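Possible thiamine biosynthesis enzyme (Candida albicans, PDB 2X7Q) is of unknown function but has the periplasmic binding protein fold and probably binds a small solute, perhaps in thiamine biosynthesis. Local coordinates at residues L99-R109 against S171-F179; I81-D92 against R302-L312. The protein carries 1 engineered substitution. One frame throughout, in Å; residues are numbered along the deposited sequence.

Contact 1: L99-R109 against S171-F179; sequences LLWAVSTGSNR and SDAFMWEYF. With GOL (glycerol), chain B.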
loop_
_atom_site.group_PDB
_atom_site.type_symbol
_atom_site.label_atom_id
_atom_site.label_comp_id
_atom_site.label_asym_id
_atom_site.label_seq_id
_atom_site.Cartn_x
_atom_site.Cartn_y
_atom_site.Cartn_z
ATOM N N LEU A 99 4.616 5.368 -4.778
ATOM C CA LEU A 99 4.050 6.059 -3.623
ATOM C C LEU A 99 4.989 7.161 -3.129
ATOM O O LEU A 99 6.196 6.949 -3.013
ATOM C CB LEU A 99 3.771 5.068 -2.489
ATOM C CG LEU A 99 2.792 5.522 -1.403
ATOM C CD1 LEU A 99 1.376 5.518 -1.945
ATOM C CD2 LEU A 99 2.891 4.637 -0.167
ATOM N N LEU A 100 4.433 8.335 -2.841
ATOM C CA LEU A 100 5.229 9.457 -2.348
ATOM C C LEU A 100 5.173 9.561 -0.827
ATOM O O LEU A 100 4.158 9.971 -0.259
ATOM C CB LEU A 100 4.767 10.769 -2.985
ATOM C CG LEU A 100 5.506 12.037 -2.548
ATOM C CD1 LEU A 100 7.001 11.901 -2.794
ATOM C CD2 LEU A 100 4.953 13.260 -3.265
ATOM N N TRP A 101 6.270 9.186 -0.176
ATOM C CA TRP A 101 6.361 9.245 1.279
ATOM C C TRP A 101 6.897 10.592 1.749
ATOM O O TRP A 101 7.871 11.106 1.205
ATOM C CB TRP A 101 7.248 8.117 1.808
ATOM C CG TRP A 101 6.595 6.770 1.755
ATOM C CD1 TRP A 101 6.623 5.883 0.717
ATOM C CD2 TRP A 101 5.817 6.151 2.785
ATOM N NE1 TRP A 101 5.911 4.752 1.040
ATOM C CE2 TRP A 101 5.402 4.895 2.309
ATOM C CE3 TRP A 101 5.426 6.543 4.072
ATOM C CZ2 TRP A 101 4.624 4.024 3.064
ATOM C CZ3 TRP A 101 4.652 5.677 4.823
ATOM C CH2 TRP A 101 4.259 4.435 4.319
ATOM N N ALA A 102 6.255 11.159 2.765
ATOM C CA ALA A 102 6.672 12.442 3.314
ATOM C C ALA A 102 7.222 12.272 4.729
ATOM O O ALA A 102 6.601 11.622 5.578
ATOM C CB ALA A 102 5.510 13.423 3.307
ATOM N N VAL A 103 8.386 12.865 4.981
ATOM C CA VAL A 103 9.010 12.803 6.295
ATOM C C VAL A 103 8.601 14.018 7.118
ATOM O O VAL A 103 8.833 15.158 6.714
ATOM C CB VAL A 103 10.541 12.750 6.181
ATOM C CG1 VAL A 103 11.171 12.594 7.555
ATOM C CG2 VAL A 103 10.964 11.608 5.266
ATOM N N SER A 104 7.992 13.773 8.275
ATOM C CA SER A 104 7.462 14.859 9.092
ATOM C C SER A 104 8.114 14.930 10.469
ATOM O O SER A 104 8.646 13.938 10.969
ATOM C CB SER A 104 5.948 14.715 9.254
ATOM O OG SER A 104 5.300 14.646 7.997
ATOM N N THR A 105 8.065 16.115 11.071
ATOM C CA THR A 105 8.531 16.310 12.436
ATOM C C THR A 105 7.629 17.320 13.134
ATOM O O THR A 105 6.692 17.844 12.531
ATOM C CB THR A 105 9.992 16.798 12.479
ATOM O OG1 THR A 105 10.459 16.815 13.834
ATOM C CG2 THR A 105 10.112 18.194 11.887
ATOM N N GLY A 106 7.913 17.589 14.405
ATOM C CA GLY A 106 7.125 18.531 15.177
ATOM C C GLY A 106 7.082 19.913 14.554
ATOM O O GLY A 106 7.903 20.240 13.699
ATOM N N SER A 107 6.123 20.726 14.987
ATOM C CA SER A 107 5.972 22.080 14.470
ATOM C C SER A 107 7.132 22.972 14.903
ATOM O O SER A 107 7.618 23.794 14.126
ATOM C CB SER A 107 4.647 22.684 14.931
ATOM O OG SER A 107 4.575 22.752 16.341
ATOM N N ASN A 108 7.570 22.801 16.147
ATOM C CA ASN A 108 8.681 23.575 16.686
ATOM C C ASN A 108 9.799 22.680 17.208
ATOM O O ASN A 108 9.883 22.415 18.409
ATOM C CB ASN A 108 8.198 24.506 17.799
ATOM C CG ASN A 108 9.301 25.412 18.318
ATOM O OD1 ASN A 108 9.823 26.252 17.586
ATOM N ND2 ASN A 108 9.653 25.251 19.589
ATOM N N ARG A 109 10.656 22.217 16.304
ATOM C CA ARG A 109 11.762 21.345 16.678
ATOM C C ARG A 109 13.099 21.897 16.185
ATOM O O ARG A 109 13.493 21.654 15.045
ATOM C CB ARG A 109 11.546 19.938 16.118
ATOM C CG ARG A 109 10.308 19.237 16.641
ATOM C CD ARG A 109 10.440 18.901 18.115
ATOM N NE ARG A 109 11.602 18.057 18.377
ATOM C CZ ARG A 109 11.601 16.731 18.272
ATOM N NH1 ARG A 109 10.499 16.093 17.909
ATOM N NH2 ARG A 109 12.705 16.043 18.527
ATOM N N SER A 171 9.472 11.294 19.416
ATOM C CA SER A 171 10.166 10.862 18.207
ATOM C C SER A 171 10.749 12.066 17.475
ATOM O O SER A 171 10.309 13.198 17.678
ATOM C CB SER A 171 9.217 10.095 17.284
ATOM O OG SER A 171 8.739 8.915 17.905
ATOM N N ASP A 172 11.745 11.820 16.631
ATOM C CA ASP A 172 12.348 12.886 15.844
ATOM C C ASP A 172 11.587 13.100 14.541
ATOM O O ASP A 172 11.459 14.228 14.062
ATOM C CB ASP A 172 13.821 12.583 15.556
ATOM C CG ASP A 172 14.693 12.690 16.791
ATOM O OD1 ASP A 172 14.261 13.327 17.771
ATOM O OD2 ASP A 172 15.812 12.137 16.777
ATOM N N ALA A 173 11.075 12.011 13.976
ATOM C CA ALA A 173 10.337 12.080 12.721
ATOM C C ALA A 173 9.613 10.774 12.406
ATOM O O ALA A 173 9.932 9.723 12.961
ATOM C CB ALA A 173 11.267 12.451 11.577
ATOM N N PHE A 174 8.632 10.858 11.512
ATOM C CA PHE A 174 7.912 9.686 11.030
ATOM C C PHE A 174 7.625 9.856 9.543
ATOM O O PHE A 174 7.721 10.962 9.011
ATOM C CB PHE A 174 6.610 9.491 11.811
ATOM C CG PHE A 174 5.571 10.544 11.537
ATOM C CD1 PHE A 174 5.558 11.727 12.257
ATOM C CD2 PHE A 174 4.603 10.345 10.566
ATOM C CE1 PHE A 174 4.601 12.696 12.011
ATOM C CE2 PHE A 174 3.645 11.308 10.315
ATOM C CZ PHE A 174 3.645 12.485 11.037
HETATM N N MSE A 175 7.276 8.767 8.871
HETATM C CA MSE A 175 7.004 8.821 7.441
HETATM C C MSE A 175 5.565 8.405 7.137
HETATM O O MSE A 175 5.075 7.395 7.649
HETATM C CB MSE A 175 7.992 7.941 6.674
HETATM C CG MSE A 175 9.443 8.306 6.903
HETATM SE SE MSE A 175 10.681 7.165 5.940
HETATM C CE MSE A 175 10.023 7.463 4.140
ATOM N N TRP A 176 4.893 9.190 6.302
ATOM C CA TRP A 176 3.499 8.930 5.967
ATOM C C TRP A 176 3.199 9.447 4.566
ATOM O O TRP A 176 3.886 10.338 4.067
ATOM C CB TRP A 176 2.583 9.600 6.992
ATOM C CG TRP A 176 1.305 8.860 7.241
ATOM C CD1 TRP A 176 0.060 9.201 6.804
ATOM C CD2 TRP A 176 1.150 7.644 7.989
ATOM N NE1 TRP A 176 -0.863 8.277 7.235
ATOM C CE2 TRP A 176 -0.220 7.315 7.960
ATOM C CE3 TRP A 176 2.036 6.811 8.675
ATOM C CZ2 TRP A 176 -0.722 6.179 8.597
ATOM C CZ3 TRP A 176 1.532 5.686 9.305
ATOM C CH2 TRP A 176 0.167 5.380 9.262
ATOM N N GLU A 177 2.177 8.882 3.931
ATOM C CA GLU A 177 1.807 9.292 2.582
ATOM C C GLU A 177 1.626 10.807 2.521
ATOM O O GLU A 177 0.989 11.400 3.392
ATOM C CB GLU A 177 0.537 8.568 2.129
ATOM C CG GLU A 177 0.244 8.694 0.641
ATOM C CD GLU A 177 -0.368 10.033 0.279
ATOM O OE1 GLU A 177 -1.399 10.398 0.884
ATOM O OE2 GLU A 177 0.182 10.719 -0.607
ATOM N N TYR A 178 2.199 11.427 1.494
ATOM C CA TYR A 178 2.234 12.885 1.387
ATOM C C TYR A 178 0.866 13.553 1.481
ATOM O O TYR A 178 0.615 14.331 2.399
ATOM C CB TYR A 178 2.933 13.318 0.094
ATOM C CG TYR A 178 2.850 14.805 -0.167
ATOM C CD1 TYR A 178 3.579 15.707 0.600
ATOM C CD2 TYR A 178 2.044 15.309 -1.181
ATOM C CE1 TYR A 178 3.504 17.066 0.368
ATOM C CE2 TYR A 178 1.964 16.668 -1.420
ATOM C CZ TYR A 178 2.695 17.542 -0.641
ATOM O OH TYR A 178 2.620 18.899 -0.874
ATOM N N PHE A 179 -0.008 13.264 0.522
ATOM C CA PHE A 179 -1.303 13.936 0.450
ATOM C C PHE A 179 -2.162 13.699 1.686
ATOM O O PHE A 179 -3.080 14.466 1.968
ATOM C CB PHE A 179 -2.058 13.534 -0.818
ATOM C CG PHE A 179 -1.444 14.068 -2.080
ATOM C CD1 PHE A 179 -1.697 15.365 -2.493
ATOM C CD2 PHE A 179 -0.610 13.275 -2.851
ATOM C CE1 PHE A 179 -1.130 15.860 -3.652
ATOM C CE2 PHE A 179 -0.039 13.763 -4.010
ATOM C CZ PHE A 179 -0.300 15.057 -4.413
HETATM C C1 GOL B . 0.823 9.542 -3.981
HETATM O O1 GOL B . 1.813 9.505 -2.956
HETATM C C2 GOL B . 1.499 9.239 -5.318
HETATM O O2 GOL B . 0.510 9.273 -6.346
HETATM C C3 GOL B . 2.576 10.298 -5.596
HETATM O O3 GOL B . 3.211 9.999 -6.838
#
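D172 OD1 is gripped by two arginines: R109 NH2 reaches it at 3.2 Å in a salt bridge, and R120 NH2 forms a second one. The R109-D172 bridge lies at one end of an antiparallel strand pairing, 100-106 against 173-177, in the five-stranded sheet of one lobe of this periplasmic binding protein fold. R109 bends at chi2 (-68°) and chi3 (-58°), folding its guanidinium back so that NH1 donates to S171 O at 2.9 Å, the acceptor lying in the guanidinium plane; NH1 also bonds to V162 O. T105 OG1 ties the next carbonyl, D172 O, at 2.8 Å. Along the ladder, A102 with W176 and S104 with F174 are hydrogen-bonded pairs. S104 CB sits over a face of the F174 ring, 4.0 Å from its centroid, while S104 OG turns to Y185 and helix 155-162 packs against the phenylalanine. V103 and M175, a selenomethionine, share the other face, under helix 129-141. There M175 CE touches W101 CB at 3.7 Å, and the indole presents its edge to the backbone at M175 and W176; M175 O is buried with no polar partner in the model. At the far end a glycerol, probably from the crystallisation liquor, links L100 N to E177 OE2 through O1. E177 is also the N-cap of helix 178-186: with OE1 bonded to T180, its OE2 receives F179 N at 2.8 Å from above the carboxylate plane.

Contact 2: I81-D92 against R302-L312; sequences IAKGNENIHVLD and RLNSNVKKTNL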
loop_
_atom_site.group_PDB
_atom_site.type_symbol
_atom_site.label_atom_id
_atom_site.label_comp_id
_atom_site.label_asym_id
_atom_site.label_seq_id
_atom_site.Cartn_x
_atom_site.Cartn_y
_atom_site.Cartn_z
ATOM N N ILE A 81 6.475 -12.381 1.779
ATOM C CA ILE A 81 6.732 -13.591 1.000
ATOM C C ILE A 81 8.212 -13.963 1.043
ATOM O O ILE A 81 8.565 -15.130 1.216
ATOM C CB ILE A 81 6.294 -13.420 -0.470
ATOM C CG1 ILE A 81 4.783 -13.195 -0.555
ATOM C CG2 ILE A 81 6.698 -14.634 -1.294
ATOM C CD1 ILE A 81 4.273 -12.996 -1.967
ATOM N N ALA A 82 9.069 -12.960 0.885
ATOM C CA ALA A 82 10.514 -13.159 0.921
ATOM C C ALA A 82 10.976 -13.659 2.287
ATOM O O ALA A 82 12.049 -14.249 2.413
ATOM C CB ALA A 82 11.233 -11.868 0.559
ATOM N N LYS A 83 10.158 -13.412 3.307
ATOM C CA LYS A 83 10.485 -13.809 4.672
ATOM C C LYS A 83 9.985 -15.218 4.988
ATOM O O LYS A 83 10.234 -15.742 6.074
ATOM C CB LYS A 83 9.936 -12.792 5.682
ATOM C CG LYS A 83 10.700 -11.467 5.713
ATOM C CD LYS A 83 9.972 -10.428 6.561
ATOM C CE LYS A 83 10.762 -9.128 6.678
ATOM N NZ LYS A 83 12.054 -9.313 7.392
ATOM N N GLY A 84 9.281 -15.829 4.039
ATOM C CA GLY A 84 8.874 -17.217 4.175
ATOM C C GLY A 84 7.383 -17.476 4.301
ATOM O O GLY A 84 6.976 -18.529 4.793
ATOM N N ASN A 85 6.562 -16.528 3.862
ATOM C CA ASN A 85 5.120 -16.748 3.851
ATOM C C ASN A 85 4.661 -17.280 2.497
ATOM O O ASN A 85 4.285 -16.512 1.614
ATOM C CB ASN A 85 4.357 -15.474 4.223
ATOM C CG ASN A 85 2.890 -15.737 4.510
ATOM O OD1 ASN A 85 2.341 -16.766 4.116
ATOM N ND2 ASN A 85 2.248 -14.805 5.202
ATOM N N GLU A 86 4.698 -18.600 2.343
ATOM C CA GLU A 86 4.387 -19.239 1.070
ATOM C C GLU A 86 2.887 -19.328 0.821
ATOM O O GLU A 86 2.453 -19.894 -0.181
ATOM C CB GLU A 86 5.020 -20.633 0.994
ATOM C CG GLU A 86 4.278 -21.716 1.769
ATOM C CD GLU A 86 4.624 -21.741 3.247
ATOM O OE1 GLU A 86 5.117 -20.721 3.767
ATOM O OE2 GLU A 86 4.386 -22.783 3.895
ATOM N N ASN A 87 2.099 -18.764 1.731
ATOM C CA ASN A 87 0.648 -18.776 1.591
ATOM C C ASN A 87 0.093 -17.422 1.164
ATOM O O ASN A 87 -1.116 -17.194 1.204
ATOM C CB ASN A 87 -0.017 -19.261 2.881
ATOM C CG ASN A 87 0.208 -20.741 3.126
ATOM O OD1 ASN A 87 0.270 -21.536 2.186
ATOM N ND2 ASN A 87 0.335 -21.121 4.391
ATOM N N ILE A 88 0.987 -16.530 0.751
ATOM C CA ILE A 88 0.591 -15.230 0.221
ATOM C C ILE A 88 0.944 -15.142 -1.259
ATOM O O ILE A 88 2.073 -15.437 -1.656
ATOM C CB ILE A 88 1.279 -14.076 0.975
ATOM C CG1 ILE A 88 0.772 -14.006 2.417
ATOM C CG2 ILE A 88 1.025 -12.754 0.270
ATOM C CD1 ILE A 88 -0.699 -13.667 2.529
ATOM N N HIS A 89 -0.027 -14.738 -2.073
ATOM C CA HIS A 89 0.176 -14.643 -3.514
ATOM C C HIS A 89 -0.128 -13.248 -4.052
ATOM O O HIS A 89 -1.212 -12.707 -3.826
ATOM C CB HIS A 89 -0.683 -15.679 -4.245
ATOM C CG HIS A 89 -0.196 -17.085 -4.092
ATOM N ND1 HIS A 89 -0.482 -17.858 -2.986
ATOM C CD2 HIS A 89 0.551 -17.864 -4.910
ATOM C CE1 HIS A 89 0.071 -19.048 -3.128
ATOM N NE2 HIS A 89 0.705 -19.079 -4.287
ATOM N N VAL A 90 0.836 -12.674 -4.764
ATOM C CA VAL A 90 0.633 -11.399 -5.440
ATOM C C VAL A 90 0.103 -11.649 -6.848
ATOM O O VAL A 90 0.828 -12.140 -7.715
ATOM C CB VAL A 90 1.937 -10.583 -5.524
ATOM C CG1 VAL A 90 1.706 -9.291 -6.295
ATOM C CG2 VAL A 90 2.471 -10.289 -4.129
ATOM N N LEU A 91 -1.161 -11.305 -7.068
ATOM C CA LEU A 91 -1.837 -11.616 -8.323
ATOM C C LEU A 91 -1.553 -10.605 -9.429
ATOM O O LEU A 91 -1.205 -10.982 -10.549
ATOM C CB LEU A 91 -3.346 -11.730 -8.096
ATOM C CG LEU A 91 -3.792 -12.810 -7.112
ATOM C CD1 LEU A 91 -5.295 -12.759 -6.905
ATOM C CD2 LEU A 91 -3.359 -14.183 -7.598
ATOM N N ASP A 92 -1.709 -9.322 -9.117
ATOM C CA ASP A 92 -1.542 -8.276 -10.119
ATOM C C ASP A 92 -1.259 -6.923 -9.472
ATOM O O ASP A 92 -1.294 -6.789 -8.250
ATOM C CB ASP A 92 -2.790 -8.191 -11.002
ATOM C CG ASP A 92 -2.479 -7.733 -12.414
ATOM O OD1 ASP A 92 -3.285 -8.022 -13.324
ATOM O OD2 ASP A 92 -1.427 -7.095 -12.618
ATOM N N ARG A 302 11.442 -17.902 -3.649
ATOM C CA ARG A 302 10.193 -17.722 -2.921
ATOM C C ARG A 302 9.216 -16.834 -3.688
ATOM O O ARG A 302 8.007 -17.058 -3.657
ATOM C CB ARG A 302 10.461 -17.154 -1.526
ATOM C CG ARG A 302 11.156 -18.134 -0.595
ATOM C CD ARG A 302 11.479 -17.497 0.741
ATOM N NE ARG A 302 12.041 -18.458 1.684
ATOM C CZ ARG A 302 12.485 -18.143 2.896
ATOM N NH1 ARG A 302 12.437 -16.889 3.318
ATOM N NH2 ARG A 302 12.980 -19.082 3.689
ATOM N N LEU A 303 9.748 -15.832 -4.378
ATOM C CA LEU A 303 8.927 -14.910 -5.155
ATOM C C LEU A 303 8.495 -15.528 -6.484
ATOM O O LEU A 303 7.395 -15.268 -6.970
ATOM C CB LEU A 303 9.682 -13.601 -5.400
ATOM C CG LEU A 303 9.996 -12.762 -4.160
ATOM C CD1 LEU A 303 10.779 -11.519 -4.540
ATOM C CD2 LEU A 303 8.713 -12.388 -3.435
ATOM N N ASN A 304 9.366 -16.344 -7.070
ATOM C CA ASN A 304 9.064 -17.015 -8.330
ATOM C C ASN A 304 7.898 -17.995 -8.221
ATOM O O ASN A 304 7.314 -18.387 -9.229
ATOM C CB ASN A 304 10.305 -17.737 -8.868
ATOM C CG ASN A 304 11.216 -16.824 -9.669
ATOM O OD1 ASN A 304 10.753 -15.911 -10.352
ATOM N ND2 ASN A 304 12.518 -17.077 -9.597
ATOM N N SER A 305 7.561 -18.381 -6.994
ATOM C CA SER A 305 6.494 -19.350 -6.761
ATOM C C SER A 305 5.188 -18.688 -6.328
ATOM O O SER A 305 4.112 -19.262 -6.493
ATOM C CB SER A 305 6.923 -20.382 -5.712
ATOM O OG SER A 305 8.067 -21.102 -6.129
ATOM N N ASN A 306 5.286 -17.483 -5.774
ATOM C CA ASN A 306 4.117 -16.803 -5.225
ATOM C C ASN A 306 3.784 -15.471 -5.898
ATOM O O ASN A 306 2.858 -14.776 -5.479
ATOM C CB ASN A 306 4.272 -16.602 -3.713
ATOM C CG ASN A 306 4.219 -17.907 -2.938
ATOM O OD1 ASN A 306 3.488 -18.030 -1.955
ATOM N ND2 ASN A 306 4.998 -18.888 -3.376
ATOM N N VAL A 307 4.538 -15.115 -6.934
ATOM C CA VAL A 307 4.246 -13.905 -7.697
ATOM C C VAL A 307 3.856 -14.254 -9.132
ATOM O O VAL A 307 4.664 -14.790 -9.894
ATOM C CB VAL A 307 5.433 -12.920 -7.707
ATOM C CG1 VAL A 307 5.055 -11.647 -8.448
ATOM C CG2 VAL A 307 5.867 -12.598 -6.285
ATOM N N LYS A 308 2.614 -13.946 -9.490
ATOM C CA LYS A 308 2.066 -14.308 -10.794
ATOM C C LYS A 308 2.829 -13.689 -11.966
ATOM O O LYS A 308 3.186 -12.510 -11.933
ATOM C CB LYS A 308 0.588 -13.916 -10.876
ATOM C CG LYS A 308 -0.344 -14.801 -10.056
ATOM C CD LYS A 308 -0.424 -16.203 -10.638
ATOM C CE LYS A 308 -1.425 -17.062 -9.880
ATOM N NZ LYS A 308 -1.556 -18.415 -10.492
ATOM N N LYS A 309 3.079 -14.495 -12.993
ATOM C CA LYS A 309 3.656 -14.000 -14.237
ATOM C C LYS A 309 2.661 -14.183 -15.377
ATOM O O LYS A 309 2.988 -13.988 -16.547
ATOM C CB LYS A 309 4.974 -14.709 -14.552
ATOM C CG LYS A 309 6.132 -14.281 -13.658
ATOM C CD LYS A 309 7.480 -14.676 -14.249
ATOM C CE LYS A 309 7.747 -16.169 -14.109
ATOM N NZ LYS A 309 7.955 -16.570 -12.688
ATOM N N THR A 310 1.437 -14.560 -15.015
ATOM C CA THR A 310 0.355 -14.722 -15.978
ATOM C C THR A 310 -0.946 -14.178 -15.398
ATOM O O THR A 310 -1.009 -13.820 -14.221
ATOM C CB THR A 310 0.145 -16.199 -16.356
ATOM O OG1 THR A 310 -0.318 -16.929 -15.213
ATOM C CG2 THR A 310 1.443 -16.816 -16.855
ATOM N N ASN A 311 -1.980 -14.121 -16.230
ATOM C CA ASN A 311 -3.300 -13.708 -15.777
ATOM C C ASN A 311 -4.192 -14.915 -15.516
ATOM O O ASN A 311 -3.992 -15.984 -16.096
ATOM C CB ASN A 311 -3.957 -12.785 -16.805
ATOM C CG ASN A 311 -3.243 -11.457 -16.936
ATOM O OD1 ASN A 311 -2.836 -11.065 -18.028
ATOM N ND2 ASN A 311 -3.083 -10.755 -15.819
ATOM N N LEU A 312 -5.176 -14.735 -14.643
ATOM C CA LEU A 312 -6.112 -15.804 -14.312
ATOM C C LEU A 312 -6.983 -16.178 -15.507
ATOM O O LEU A 312 -7.299 -15.332 -16.346
ATOM C CB LEU A 312 -6.986 -15.407 -13.122
ATOM C CG LEU A 312 -6.405 -15.633 -11.724
ATOM C CD1 LEU A 312 -4.978 -15.127 -11.621
ATOM C CD2 LEU A 312 -7.289 -14.977 -10.672
HETATM O O HOH W 1 13.664 -16.418 5.969
HETATM O O HOH W 2 0.069 -10.841 -13.095
HETATM O O HOH W 3 -2.709 -12.961 -12.097
HETATM O O HOH W 4 -4.222 -10.729 -13.077
#
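I81 pushes its CG2 methyl into a shallow hollow on the last turns of helix 296-306, lined by R302 O at 3.6 Å, by L303 CD2 at 3.7 Å and by the CB of N306. With CG2 anti to the backbone N, this branch is the one presented. Beside this bump R302 runs out fully extended along the end of helix 74-82. Its guanidinium lies against G84, whose CA is 3.6 Å above the plane, and NH1 donates to A82 O at 2.8 Å, arriving from above the carbonyl plane. G84 ends that helix in a Schellman motif, its positive phi (114°) leaving little room for a CB. N306 then wedges its side chain beneath the turn from N85 to I88, CB lying 3.2 Å from I88 O, and its amide stacks on one face of the H89 imidazole, the planes 10° apart. Strand 88-95 is the outermost strand of the five-stranded sheet in one lobe of the binding-protein fold, and the chain leaving helix 296-306 comes up beside it. A single bridge, V90 with V307, joins them: V90 N donates to N306 O at 3.0 Å, and K308 N to V90 O at 3.1 Å. K308, bent at chi2, lays its CG along L91 CD2 at 3.9 Å. L91 and D92 form a classic bulge opposite V205. Beyond K308 the surfaces part enough for water: two waters span L91 O and T310 O, one of them weakly bound to T310 O, and a third joins N311 ND2 to D92 OD1, which also accepts from G269 N.

Overall arrangement
Followed from the N terminus, the chain first lays down 81-92, the opening half of contact 2, then continues from strand 88-95 into strand 100-106, which belongs to the other sheet and opens contact 1. Contact 1 closes first, when 171-179 returns after 61 intervening residues. Contact 2 waits until 302-312, 209 residues after its first segment, so contact 1 is nested wholly inside its loop. The two lie on opposite sides of the chain's centre, their own centres about 31 Å apart and their nearest atoms about 14 Å apart. One joins inner strands of one sheet; the other fastens the C-terminal region to the edge of the second.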